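Phospholipase C-beta (PLC-beta) (Sepia officinalis, PDB 3QR0) is a multidomain phospholipase C of the beta class, combining a PH domain, EF-hand-like modules, a calcium-bearing TIM-barrel core in X and Y parts, and a C2 domain. Local coordinates at residues K80-K83 and I87-A90; D72-K77 and S352-R357; I41-D46 and L52-E57; I108-N113 and E118-V123. All coordinates share one frame; numbering follows the deposited sequence. Where two conformers were deposited one is given.

Contact 1: residues K80-K83 and I87-A90; sequences KPPK and IKEA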
loop_
_atom_site.group_PDB
_atom_site.type_symbol
_atom_site.label_atom_id
_atom_site.label_comp_id
_atom_site.label_asym_id
_atom_site.label_seq_id
_atom_site.Cartn_x
_atom_site.Cartn_y
_atom_site.Cartn_z
ATOM N N LYS A 80 -17.628 4.808 -18.664
ATOM C CA LYS A 80 -17.840 6.082 -19.351
ATOM C C LYS A 80 -18.128 5.809 -20.826
ATOM O O LYS A 80 -17.234 5.395 -21.558
ATOM C CB LYS A 80 -16.605 6.980 -19.214
ATOM C CG LYS A 80 -16.730 8.318 -19.942
ATOM C CD LYS A 80 -15.665 9.315 -19.501
ATOM C CE LYS A 80 -15.892 10.679 -20.156
ATOM N NZ LYS A 80 -15.020 11.732 -19.566
ATOM N N PRO A 81 -19.378 6.030 -21.268
ATOM C CA PRO A 81 -19.684 5.753 -22.668
ATOM C C PRO A 81 -19.191 6.878 -23.583
ATOM O O PRO A 81 -19.039 8.015 -23.127
ATOM C CB PRO A 81 -21.209 5.671 -22.675
ATOM C CG PRO A 81 -21.638 6.583 -21.577
ATOM C CD PRO A 81 -20.537 6.591 -20.550
ATOM N N PRO A 82 -18.928 6.566 -24.862
ATOM C CA PRO A 82 -18.474 7.608 -25.779
ATOM C C PRO A 82 -19.574 8.629 -26.082
ATOM O O PRO A 82 -20.754 8.286 -26.076
ATOM C CB PRO A 82 -18.088 6.825 -27.038
ATOM C CG PRO A 82 -18.894 5.589 -26.981
ATOM C CD PRO A 82 -19.050 5.258 -25.530
ATOM N N LYS A 83 -19.171 9.877 -26.309
ATOM C CA LYS A 83 -20.092 10.952 -26.672
ATOM C C LYS A 83 -19.971 11.327 -28.149
ATOM O O LYS A 83 -20.893 11.899 -28.717
ATOM C CB LYS A 83 -19.838 12.183 -25.801
ATOM C CG LYS A 83 -20.112 11.954 -24.318
ATOM C CD LYS A 83 -20.057 13.259 -23.515
ATOM C CE LYS A 83 -18.625 13.726 -23.258
ATOM N NZ LYS A 83 -18.557 15.205 -23.017
ATOM N N ILE A 87 -18.264 7.252 -32.946
ATOM C CA ILE A 87 -17.902 6.190 -32.008
ATOM C C ILE A 87 -19.164 5.542 -31.421
ATOM O O ILE A 87 -19.274 4.313 -31.379
ATOM C CB ILE A 87 -16.993 6.720 -30.873
ATOM C CG1 ILE A 87 -15.670 7.245 -31.445
ATOM C CG2 ILE A 87 -16.702 5.624 -29.858
ATOM C CD1 ILE A 87 -14.803 7.961 -30.427
ATOM N N LYS A 88 -20.105 6.371 -30.974
ATOM C CA LYS A 88 -21.397 5.892 -30.463
ATOM C C LYS A 88 -22.120 4.988 -31.457
ATOM O O LYS A 88 -22.654 3.949 -31.079
ATOM C CB LYS A 88 -22.320 7.063 -30.128
ATOM C CG LYS A 88 -22.012 7.743 -28.813
ATOM C CD LYS A 88 -22.990 8.882 -28.537
ATOM C CE LYS A 88 -24.344 8.370 -28.062
ATOM N NZ LYS A 88 -25.427 9.344 -28.341
ATOM N N GLU A 89 -22.147 5.395 -32.721
ATOM C CA GLU A 89 -22.807 4.606 -33.759
ATOM C C GLU A 89 -22.110 3.257 -33.953
ATOM O O GLU A 89 -22.770 2.219 -34.037
ATOM C CB GLU A 89 -22.878 5.390 -35.075
ATOM C CG GLU A 89 -23.938 6.496 -35.053
ATOM C CD GLU A 89 -23.927 7.392 -36.291
ATOM O OE1 GLU A 89 -22.990 7.293 -37.115
ATOM O OE2 GLU A 89 -24.868 8.206 -36.432
ATOM N N ALA A 90 -20.779 3.276 -34.002
ATOM C CA ALA A 90 -19.990 2.055 -34.148
ATOM C C ALA A 90 -20.168 1.129 -32.940
ATOM O O ALA A 90 -20.339 -0.082 -33.096
ATOM C CB ALA A 90 -18.517 2.394 -34.339
#
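P82 presents one edge of its pyrrolidine ring to the methyl branch of I87, the ring and the branched side chain meeting at a slant. The CB atom of P82 comes to 3.4 Å from CG2 of I87, tighter than usual for two carbons, and P82 CG follows at 3.6 Å from the same methyl. I87 points this branch at the proline because CG2 is turned opposite its own backbone N, while the longer CG1 arm swings to the side of that N (chi1 -62°). K88, the next residue, meets P82 differently: its chain passes beside the proline carbonyl, with CG 3.1 Å from P82 O and CD 3.4 Å from it. Ring and lysine are farther apart, P82 CG lying 4.2 Å from K88 CG. The lysine chain bends about CG-CD (chi3 77°), and CD also lies 3.7 Å from K83 O. The segments belong to the PH domain, in the connection between strand 70-75 and strand 105-110, where the chain runs through a proline-containing loop and then into helix 85-93. W31 on strand 26-31 is touched by both P82 and I87, which are buried, whereas K83 and K88 are exposed. Residues 80-83 and 87-90 share no hydrogen bond; polar ties to the rest of the domain come from K80, whose NZ forms a salt bridge with E33 and whose backbone N bonds to T107 OG1. Within the linker between the segments, D84 OD2 accepts from I87 N.

Contact 2: residues D72-K77 and S352-R357; sequences DIRCAK and SVEIYR
A salt-bridge network joins the PH domain to the X part of the TIM-barrel core: R74 on strand 70-75, an outermost strand of the PH sheet, reaches E354 on helix 354-361. Arginine and glutamate approach from opposite directions and pair end-on, their flat groups nearly coplanar (24° apart). R74 NH2 bonds to the syn lone pair of E354 OE2 at 2.7 Å in an almost straight line (N-H...O 174°), while R74 NH1 meets E354 OE1 at 3.0 Å. On the strand side the same guanidinium holds D72 side-on, NE and NH2 both donating to OD2, with R74 NE 2.8 Å from D72 OD2. R357, one helical turn beyond E354, lays its CD over one face of the R74 guanidinium, 3.4 Å from R74 NH2. Its own NH1 donates to E354 OE1 at 2.8 Å, coming from the opposite face of that oxygen's plane to R74 NH1. A bend at chi2 (60°) turns the E354 carboxylate toward R74, and OE1 accepts from both arginines. E402 pairs with R357 NE and K406 with D72 OD1, so helix 393-403 and the residues after it extend the network. The E354 carboxylate, shared by both guanidiniums, probably offsets their closeness, and NE, NH1 and NH2 of R74 are all engaged near one plane, which should hold its guanidinium flat and limit its rotation.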
loop_
_atom_site.group_PDB
_atom_site.type_symbol
_atom_site.label_atom_id
_atom_site.label_comp_id
_atom_site.label_asym_id
_atom_site.label_seq_id
_atom_site.Cartn_x
_atom_site.Cartn_y
_atom_site.Cartn_z
ATOM N N ASP A 72 -8.489 0.551 -11.613
ATOM C CA ASP A 72 -9.863 0.111 -11.640
ATOM C C ASP A 72 -10.250 -0.291 -13.052
ATOM O O ASP A 72 -9.626 0.134 -14.025
ATOM C CB ASP A 72 -10.786 1.226 -11.138
ATOM C CG ASP A 72 -12.068 0.697 -10.501
ATOM O OD1 ASP A 72 -12.315 -0.533 -10.514
ATOM O OD2 ASP A 72 -12.842 1.528 -9.984
ATOM N N ILE A 73 -11.264 -1.142 -13.132
ATOM C CA ILE A 73 -11.924 -1.461 -14.377
ATOM C C ILE A 73 -13.409 -1.499 -14.059
ATOM O O ILE A 73 -13.825 -2.114 -13.071
ATOM C CB ILE A 73 -11.409 -2.780 -15.012
ATOM C CG1 ILE A 73 -12.207 -3.118 -16.274
ATOM C CG2 ILE A 73 -11.429 -3.926 -14.007
ATOM C CD1 ILE A 73 -11.568 -4.195 -17.132
ATOM N N ARG A 74 -14.192 -0.796 -14.875
ATOM C CA ARG A 74 -15.620 -0.599 -14.627
ATOM C C ARG A 74 -16.416 -0.934 -15.868
ATOM O O ARG A 74 -15.921 -0.792 -16.982
ATOM C CB ARG A 74 -15.892 0.858 -14.261
ATOM C CG ARG A 74 -15.197 1.311 -13.013
ATOM C CD ARG A 74 -15.053 2.813 -12.937
ATOM N NE ARG A 74 -14.054 3.147 -11.931
ATOM C CZ ARG A 74 -13.539 4.357 -11.734
ATOM N NH1 ARG A 74 -13.943 5.399 -12.453
ATOM N NH2 ARG A 74 -12.618 4.516 -10.793
ATOM N N CYS A 75 -17.656 -1.366 -15.676
ATOM C CA CYS A 75 -18.529 -1.676 -16.797
ATOM C C CYS A 75 -19.944 -1.191 -16.541
ATOM O O CYS A 75 -20.276 -0.763 -15.435
ATOM C CB CYS A 75 -18.527 -3.179 -17.080
ATOM S SG CYS A 75 -19.257 -4.197 -15.765
ATOM N N ALA A 76 -20.768 -1.251 -17.585
ATOM C CA ALA A 76 -22.178 -0.881 -17.495
ATOM C C ALA A 76 -22.340 0.554 -16.985
ATOM O O ALA A 76 -21.684 1.469 -17.495
ATOM C CB ALA A 76 -22.933 -1.882 -16.622
ATOM N N LYS A 77 -23.180 0.748 -15.970
ATOM C CA LYS A 77 -23.508 2.088 -15.490
ATOM C C LYS A 77 -22.304 2.853 -14.926
ATOM O O LYS A 77 -22.328 4.080 -14.874
ATOM C CB LYS A 77 -24.651 2.032 -14.459
ATOM C CG LYS A 77 -24.289 1.431 -13.113
ATOM C CD LYS A 77 -25.533 1.253 -12.240
ATOM C CE LYS A 77 -25.191 1.291 -10.759
ATOM N NZ LYS A 77 -26.403 1.121 -9.903
ATOM N N SER A 352 -12.043 16.974 -6.595
ATOM C CA SER A 352 -12.287 15.857 -7.515
ATOM C C SER A 352 -13.328 14.882 -6.969
ATOM O O SER A 352 -13.449 14.706 -5.754
ATOM C CB SER A 352 -10.963 15.116 -7.762
ATOM O OG SER A 352 -11.137 13.894 -8.467
ATOM N N VAL A 353 -14.071 14.246 -7.874
ATOM C CA VAL A 353 -14.920 13.118 -7.511
ATOM C C VAL A 353 -14.138 11.810 -7.604
ATOM O O VAL A 353 -14.210 10.967 -6.704
ATOM C CB VAL A 353 -16.162 13.019 -8.412
ATOM C CG1 VAL A 353 -17.018 11.821 -7.998
ATOM C CG2 VAL A 353 -16.969 14.316 -8.359
ATOM N N GLU A 354 -13.392 11.641 -8.691
ATOM C CA GLU A 354 -12.631 10.404 -8.927
ATOM C C GLU A 354 -11.643 10.062 -7.809
ATOM O O GLU A 354 -11.404 8.882 -7.534
ATOM C CB GLU A 354 -11.899 10.483 -10.274
ATOM C CG GLU A 354 -11.078 9.241 -10.655
ATOM C CD GLU A 354 -11.902 7.960 -10.768
ATOM O OE1 GLU A 354 -13.054 8.002 -11.255
ATOM O OE2 GLU A 354 -11.377 6.895 -10.380
ATOM N N ILE A 355 -11.075 11.082 -7.161
ATOM C CA ILE A 355 -10.164 10.850 -6.033
ATOM C C ILE A 355 -10.812 10.008 -4.924
ATOM O O ILE A 355 -10.129 9.226 -4.268
ATOM C CB ILE A 355 -9.594 12.192 -5.461
ATOM C CG1 ILE A 355 -8.460 11.940 -4.455
ATOM C CG2 ILE A 355 -10.697 13.024 -4.818
ATOM C CD1 ILE A 355 -7.294 11.136 -5.002
ATOM N N TYR A 356 -12.124 10.147 -4.723
ATOM C CA TYR A 356 -12.828 9.317 -3.735
ATOM C C TYR A 356 -12.777 7.837 -4.090
ATOM O O TYR A 356 -12.552 6.995 -3.224
ATOM C CB TYR A 356 -14.277 9.774 -3.536
ATOM C CG TYR A 356 -14.380 11.006 -2.673
ATOM C CD1 TYR A 356 -14.491 10.906 -1.285
ATOM C CD2 TYR A 356 -14.345 12.274 -3.241
ATOM C CE1 TYR A 356 -14.569 12.044 -0.490
ATOM C CE2 TYR A 356 -14.429 13.413 -2.458
ATOM C CZ TYR A 356 -14.536 13.297 -1.090
ATOM O OH TYR A 356 -14.612 14.442 -0.333
ATOM N N ARG A 357 -12.972 7.520 -5.368
ATOM C CA ARG A 357 -12.866 6.143 -5.823
ATOM C C ARG A 357 -11.432 5.664 -5.599
ATOM O O ARG A 357 -11.215 4.594 -5.048
ATOM C CB ARG A 357 -13.250 6.020 -7.304
ATOM C CG ARG A 357 -14.666 6.448 -7.622
ATOM C CD ARG A 357 -15.074 6.093 -9.048
ATOM N NE ARG A 357 -16.386 6.650 -9.371
ATOM C CZ ARG A 357 -16.617 7.852 -9.911
ATOM N NH1 ARG A 357 -15.629 8.672 -10.245
ATOM N NH2 ARG A 357 -17.866 8.232 -10.137
#

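Contact 3: residues I41-D46 and L52-E57; sequences ILLRVD and LYWKIE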
loop_
_atom_site.group_PDB
_atom_site.type_symbol
_atom_site.label_atom_id
_atom_site.label_comp_id
_atom_site.label_asym_id
_atom_site.label_seq_id
_atom_site.Cartn_x
_atom_site.Cartn_y
_atom_site.Cartn_z
ATOM N N ILE A 41 -10.063 -4.420 -31.608
ATOM C CA ILE A 41 -8.894 -5.137 -31.122
ATOM C C ILE A 41 -9.284 -6.498 -30.544
ATOM O O ILE A 41 -10.433 -6.706 -30.143
ATOM C CB ILE A 41 -8.139 -4.327 -30.043
ATOM C CG1 ILE A 41 -9.000 -4.128 -28.789
ATOM C CG2 ILE A 41 -7.705 -2.982 -30.606
ATOM C CD1 ILE A 41 -8.210 -3.734 -27.554
ATOM N N LEU A 42 -8.321 -7.417 -30.526
ATOM C CA LEU A 42 -8.441 -8.651 -29.761
ATOM C C LEU A 42 -7.647 -8.450 -28.476
ATOM O O LEU A 42 -6.416 -8.445 -28.502
ATOM C CB LEU A 42 -7.894 -9.843 -30.545
ATOM C CG LEU A 42 -7.917 -11.194 -29.816
ATOM C CD1 LEU A 42 -9.358 -11.627 -29.542
ATOM C CD2 LEU A 42 -7.162 -12.256 -30.623
ATOM N N LEU A 43 -8.357 -8.253 -27.368
ATOM C CA LEU A 43 -7.732 -8.035 -26.067
ATOM C C LEU A 43 -7.476 -9.390 -25.418
ATOM O O LEU A 43 -8.336 -10.266 -25.454
ATOM C CB LEU A 43 -8.643 -7.179 -25.178
ATOM C CG LEU A 43 -8.073 -6.676 -23.848
ATOM C CD1 LEU A 43 -6.853 -5.782 -24.086
ATOM C CD2 LEU A 43 -9.145 -5.927 -23.059
ATOM N N ARG A 44 -6.290 -9.571 -24.847
ATOM C CA ARG A 44 -5.929 -10.838 -24.217
ATOM C C ARG A 44 -5.230 -10.613 -22.882
ATOM O O ARG A 44 -4.667 -9.542 -22.639
ATOM C CB ARG A 44 -5.024 -11.656 -25.142
ATOM C CG ARG A 44 -5.591 -11.875 -26.541
ATOM C CD ARG A 44 -4.608 -12.616 -27.419
ATOM N NE ARG A 44 -4.464 -14.007 -27.002
ATOM C CZ ARG A 44 -3.555 -14.850 -27.485
ATOM N NH1 ARG A 44 -2.689 -14.445 -28.409
ATOM N NH2 ARG A 44 -3.514 -16.104 -27.044
ATOM N N VAL A 45 -5.297 -11.627 -22.020
ATOM C CA VAL A 45 -4.553 -11.662 -20.759
ATOM C C VAL A 45 -3.538 -12.795 -20.853
ATOM O O VAL A 45 -3.844 -13.873 -21.378
ATOM C CB VAL A 45 -5.492 -11.926 -19.557
ATOM C CG1 VAL A 45 -4.725 -11.846 -18.234
ATOM C CG2 VAL A 45 -6.667 -10.938 -19.566
ATOM N N ASP A 46 -2.326 -12.579 -20.357
ATOM C CA ASP A 46 -1.376 -13.692 -20.311
ATOM C C ASP A 46 -1.857 -14.726 -19.275
ATOM O O ASP A 46 -2.651 -14.401 -18.384
ATOM C CB ASP A 46 0.038 -13.216 -20.006
ATOM C CG ASP A 46 0.193 -12.750 -18.584
ATOM O OD1 ASP A 46 0.727 -13.525 -17.761
ATOM O OD2 ASP A 46 -0.244 -11.616 -18.290
ATOM N N LEU A 52 -2.565 -7.101 -19.693
ATOM C CA LEU A 52 -3.519 -7.017 -20.789
ATOM C C LEU A 52 -2.704 -6.652 -22.019
ATOM O O LEU A 52 -1.827 -5.791 -21.939
ATOM C CB LEU A 52 -4.544 -5.909 -20.547
ATOM C CG LEU A 52 -5.585 -6.128 -19.456
ATOM C CD1 LEU A 52 -6.427 -4.872 -19.280
ATOM C CD2 LEU A 52 -6.450 -7.303 -19.822
ATOM N N TYR A 53 -2.974 -7.295 -23.149
ATOM C CA TYR A 53 -2.248 -6.956 -24.371
ATOM C C TYR A 53 -3.116 -7.094 -25.611
ATOM O O TYR A 53 -4.117 -7.819 -25.613
ATOM C CB TYR A 53 -0.953 -7.775 -24.495
ATOM C CG TYR A 53 -1.120 -9.263 -24.738
ATOM C CD1 TYR A 53 -0.993 -9.797 -26.015
ATOM C CD2 TYR A 53 -1.379 -10.138 -23.684
ATOM C CE1 TYR A 53 -1.127 -11.169 -26.243
ATOM C CE2 TYR A 53 -1.518 -11.511 -23.900
ATOM C CZ TYR A 53 -1.387 -12.017 -25.182
ATOM O OH TYR A 53 -1.528 -13.369 -25.407
ATOM N N TRP A 54 -2.730 -6.362 -26.651
ATOM C CA TRP A 54 -3.462 -6.338 -27.912
ATOM C C TRP A 54 -2.576 -5.766 -29.016
ATOM O O TRP A 54 -1.625 -5.020 -28.749
ATOM C CB TRP A 54 -4.748 -5.513 -27.781
ATOM C CG TRP A 54 -4.516 -4.046 -27.531
ATOM C CD1 TRP A 54 -4.507 -3.045 -28.466
ATOM C CD2 TRP A 54 -4.264 -3.413 -26.269
ATOM N NE1 TRP A 54 -4.266 -1.834 -27.864
ATOM C CE2 TRP A 54 -4.113 -2.030 -26.517
ATOM C CE3 TRP A 54 -4.155 -3.879 -24.952
ATOM C CZ2 TRP A 54 -3.851 -1.108 -25.496
ATOM C CZ3 TRP A 54 -3.897 -2.960 -23.941
ATOM C CH2 TRP A 54 -3.749 -1.588 -24.224
ATOM N N LYS A 55 -2.884 -6.127 -30.253
ATOM C CA LYS A 55 -2.126 -5.641 -31.395
ATOM C C LYS A 55 -2.922 -4.579 -32.129
ATOM O O LYS A 55 -4.138 -4.699 -32.281
ATOM C CB LYS A 55 -1.769 -6.794 -32.330
ATOM C CG LYS A 55 -0.712 -7.712 -31.741
ATOM C CD LYS A 55 -0.289 -8.808 -32.709
ATOM C CE LYS A 55 0.913 -9.576 -32.170
ATOM N NZ LYS A 55 0.666 -10.136 -30.808
ATOM N N ILE A 56 -2.229 -3.526 -32.550
ATOM C CA ILE A 56 -2.788 -2.513 -33.429
ATOM C C ILE A 56 -2.146 -2.712 -34.800
ATOM O O ILE A 56 -0.916 -2.748 -34.926
ATOM C CB ILE A 56 -2.511 -1.087 -32.911
ATOM C CG1 ILE A 56 -3.249 -0.829 -31.591
ATOM C CG2 ILE A 56 -2.914 -0.044 -33.962
ATOM C CD1 ILE A 56 -4.768 -0.813 -31.713
ATOM N N GLU A 57 -2.983 -2.866 -35.818
ATOM C CA GLU A 57 -2.513 -3.125 -37.175
ATOM C C GLU A 57 -1.600 -1.986 -37.640
ATOM O O GLU A 57 -1.986 -0.825 -37.594
ATOM C CB GLU A 57 -3.704 -3.268 -38.121
ATOM C CG GLU A 57 -3.373 -3.898 -39.458
ATOM C CD GLU A 57 -4.610 -4.172 -40.294
ATOM O OE1 GLU A 57 -4.483 -4.244 -41.533
ATOM O OE2 GLU A 57 -5.710 -4.319 -39.714
HETATM O O HOH W 1 -4.367 -8.865 -30.120
HETATM O O HOH W 2 -6.017 -6.666 -31.944
HETATM O O HOH W 3 -2.983 -14.878 -23.684
#
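Y53 sets its CG between the backbone N and the carbonyl carbon (chi1 68°), which swings the ring across the neighbouring strand and over R44. CB of R44 lies over the ring face, 3.9 Å from the Y53 ring centroid, a CH-pi contact. A bend at chi3 (70°) curls the arginine around so that Y53 OH stands above the centre of its guanidinium, 3.3 Å from R44 CZ. This is packing rather than a hydrogen bond; R44 NE bonds instead to I23 O. Strands 39-45 and 51-54 form an antiparallel beta hairpin in the PH-domain sheet, and R44 with Y53 is its hydrogen-bonded pair, R44 N to Y53 O and Y53 N to R44 O both 2.9 Å. On the other face I41 CD1 rests over the five-membered ring of W54, with L43 CD1 oblique to the indole at 3.4 Å from W54 CE3. V45 CG2 meets L52 CD2 at 3.7 Å, and W133 of helix 127-141 touches L43, V45 and L52. Toward K55 direct pairing gives way to two waters, one linking L42 O to K55 N and another L42 N to K55 O. A third water joins V45 O to Y53 OH, 2.7 Å from each.

Contact 4: residues I108-N113 and E118-V123; sequences ICHGYN and EWTHLV
I108 and T120 pair at the buried end of a beta hairpin, strands 105-110 and 118-124 of the PH-domain sheet. Two nearly straight backbone bonds close this pair, I108 N to T120 O at 2.8 Å and T120 N to I108 O at 2.9 Å. H110 and E118 form the next hydrogen-bonded pair, with E118 N 2.8 Å from H110 O. Between them the non-hydrogen-bonded pair C109 and W119 packs closely on one face of the sheet: C109 CB sits over the six-membered ring, 3.5 Å from its centroid and only 12° off the normal. With SG placed between the backbone N and carbonyl carbon (chi1 58°), the sulfur meets the indole obliquely. The indole also touches R74 on strand 70-75 and E354 on helix 354-361. On the opposite face I108 CD1 meets L122 CD1 at 4.1 Å, and I108 further packs on I73. The H110 imidazole, also closely packed, lies across the other strand, the carbonyl oxygen of E118 over its ring centre and T120 OG1 at its edge, 2.8 Å from H110 NE2.

The side chain of E118 forms the looser side. It is exposed, its extended chain leading the carboxylate off, and one water links it weakly to the hairpin while making a firmer bond with H110 ND1 at 2.9 Å. Both ring nitrogens of H110 are thus bonded, which probably restrains the ring's rotation, and the E118 carboxylate, 4.6 Å from H110 ND1 to OE1, may modestly favour protonation of the histidine.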
loop_
_atom_site.group_PDB
_atom_site.type_symbol
_atom_site.label_atom_id
_atom_site.label_comp_id
_atom_site.label_asym_id
_atom_site.label_seq_id
_atom_site.Cartn_x
_atom_site.Cartn_y
_atom_site.Cartn_z
ATOM N N ILE A 108 -11.089 1.393 -18.164
ATOM C CA ILE A 108 -9.960 1.017 -17.325
ATOM C C ILE A 108 -9.186 2.281 -16.966
ATOM O O ILE A 108 -8.925 3.117 -17.834
ATOM C CB ILE A 108 -9.019 0.034 -18.051
ATOM C CG1 ILE A 108 -9.800 -1.152 -18.621
ATOM C CG2 ILE A 108 -7.923 -0.464 -17.105
ATOM C CD1 ILE A 108 -8.958 -2.099 -19.476
ATOM N N CYS A 109 -8.846 2.444 -15.689
ATOM C CA CYS A 109 -7.892 3.483 -15.309
ATOM C C CYS A 109 -6.642 2.871 -14.706
ATOM O O CYS A 109 -6.701 1.904 -13.940
ATOM C CB CYS A 109 -8.499 4.527 -14.374
ATOM S SG CYS A 109 -9.182 3.918 -12.850
ATOM N N HIS A 110 -5.512 3.460 -15.075
ATOM C CA HIS A 110 -4.202 2.951 -14.724
ATOM C C HIS A 110 -3.255 4.112 -14.469
ATOM O O HIS A 110 -3.378 5.186 -15.069
ATOM C CB HIS A 110 -3.650 2.045 -15.836
ATOM C CG HIS A 110 -4.026 2.480 -17.222
ATOM N ND1 HIS A 110 -3.196 3.243 -18.016
ATOM C CD2 HIS A 110 -5.143 2.254 -17.956
ATOM C CE1 HIS A 110 -3.786 3.472 -19.176
ATOM N NE2 HIS A 110 -4.971 2.888 -19.163
ATOM N N GLY A 111 -2.308 3.887 -13.569
ATOM C CA GLY A 111 -1.293 4.878 -13.298
ATOM C C GLY A 111 -0.268 4.361 -12.318
ATOM O O GLY A 111 -0.599 3.605 -11.395
ATOM N N TYR A 112 0.978 4.771 -12.529
ATOM C CA TYR A 112 2.084 4.461 -11.621
ATOM C C TYR A 112 1.708 4.837 -10.184
ATOM O O TYR A 112 1.915 4.059 -9.258
ATOM C CB TYR A 112 3.337 5.212 -12.070
ATOM C CG TYR A 112 4.625 4.681 -11.503
ATOM C CD1 TYR A 112 5.016 3.364 -11.734
ATOM C CD2 TYR A 112 5.473 5.497 -10.760
ATOM C CE1 TYR A 112 6.210 2.871 -11.232
ATOM C CE2 TYR A 112 6.675 5.011 -10.256
ATOM C CZ TYR A 112 7.030 3.695 -10.494
ATOM O OH TYR A 112 8.209 3.192 -10.000
ATOM N N ASN A 113 1.177 6.054 -10.035
ATOM C CA ASN A 113 0.523 6.519 -8.812
ATOM C C ASN A 113 -0.952 6.738 -9.125
ATOM O O ASN A 113 -1.340 6.727 -10.296
ATOM C CB ASN A 113 1.171 7.816 -8.291
ATOM C CG ASN A 113 0.933 9.020 -9.212
ATOM O OD1 ASN A 113 -0.163 9.572 -9.273
ATOM N ND2 ASN A 113 1.982 9.444 -9.906
ATOM N N GLU A 118 -4.212 7.500 -16.334
ATOM C CA GLU A 118 -4.522 7.438 -17.746
ATOM C C GLU A 118 -5.662 6.437 -17.899
ATOM O O GLU A 118 -5.953 5.675 -16.976
ATOM C CB GLU A 118 -3.279 7.080 -18.563
ATOM C CG GLU A 118 -2.230 8.209 -18.494
ATOM C CD GLU A 118 -0.971 7.950 -19.302
ATOM O OE1 GLU A 118 -0.639 6.777 -19.557
ATOM O OE2 GLU A 118 -0.292 8.937 -19.671
ATOM N N TRP A 119 -6.329 6.483 -19.044
ATOM C CA TRP A 119 -7.592 5.789 -19.226
ATOM C C TRP A 119 -7.615 5.020 -20.541
ATOM O O TRP A 119 -7.089 5.485 -21.555
ATOM C CB TRP A 119 -8.748 6.797 -19.195
ATOM C CG TRP A 119 -8.875 7.516 -17.896
ATOM C CD1 TRP A 119 -8.169 8.619 -17.494
ATOM C CD2 TRP A 119 -9.752 7.186 -16.816
ATOM N NE1 TRP A 119 -8.552 8.990 -16.227
ATOM C CE2 TRP A 119 -9.521 8.128 -15.787
ATOM C CE3 TRP A 119 -10.712 6.186 -16.615
ATOM C CZ2 TRP A 119 -10.211 8.097 -14.578
ATOM C CZ3 TRP A 119 -11.407 6.163 -15.417
ATOM C CH2 TRP A 119 -11.151 7.113 -14.411
ATOM N N THR A 120 -8.235 3.841 -20.507
ATOM C CA THR A 120 -8.465 3.027 -21.695
ATOM C C THR A 120 -9.965 2.735 -21.773
ATOM O O THR A 120 -10.574 2.329 -20.776
ATOM C CB THR A 120 -7.658 1.714 -21.622
ATOM O OG1 THR A 120 -6.264 2.019 -21.462
ATOM C CG2 THR A 120 -7.853 0.871 -22.880
ATOM N N HIS A 121 -10.555 2.959 -22.946
ATOM C CA HIS A 121 -11.998 2.841 -23.127
ATOM C C HIS A 121 -12.318 1.797 -24.188
ATOM O O HIS A 121 -11.764 1.833 -25.290
ATOM C CB HIS A 121 -12.605 4.177 -23.540
ATOM C CG HIS A 121 -12.264 5.311 -22.627
ATOM N ND1 HIS A 121 -12.835 5.461 -21.381
ATOM C CD2 HIS A 121 -11.419 6.356 -22.784
ATOM C CE1 HIS A 121 -12.356 6.553 -20.810
ATOM N NE2 HIS A 121 -11.493 7.113 -21.639
ATOM N N LEU A 122 -13.230 0.888 -23.848
ATOM C CA LEU A 122 -13.544 -0.267 -24.687
ATOM C C LEU A 122 -15.045 -0.484 -24.780
ATOM O O LEU A 122 -15.768 -0.159 -23.842
ATOM C CB LEU A 122 -12.919 -1.522 -24.087
ATOM C CG LEU A 122 -11.411 -1.488 -23.868
ATOM C CD1 LEU A 122 -10.968 -2.679 -23.026
ATOM C CD2 LEU A 122 -10.698 -1.463 -25.209
ATOM N N VAL A 123 -15.496 -1.034 -25.913
ATOM C CA VAL A 123 -16.872 -1.509 -26.068
ATOM C C VAL A 123 -16.822 -3.008 -26.363
ATOM O O VAL A 123 -16.213 -3.424 -27.351
ATOM C CB VAL A 123 -17.606 -0.784 -27.215
ATOM C CG1 VAL A 123 -19.077 -1.219 -27.280
ATOM C CG2 VAL A 123 -17.492 0.735 -27.056
HETATM O O HOH W 4 -0.869 4.612 -16.969
#

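Contacts 1, 3 and 4 lie wholly in the PH domain, whereas contact 2 ties its edge strand to the TIM-barrel core. Contacts 3 and 4 are hairpins in the same sheet and meet through aliphatic side chains, L43 CD2 lying 3.7 Å from L122 CD1; of the four, contact 3 is the most buried. Contact 4 also borders contact 2, strands 70-75 and 105-110 being neighbours and W119 packing beside R74 and E354. Chemistry follows place: backbone ladders flanked by apolar, aromatic and some polar side chains within the sheet, charged groups at the domain interface. Contact 1, about 17 Å from contact 4 between centres, is peripheral and partly exposed, an apolar pair flanked by exposed lysines.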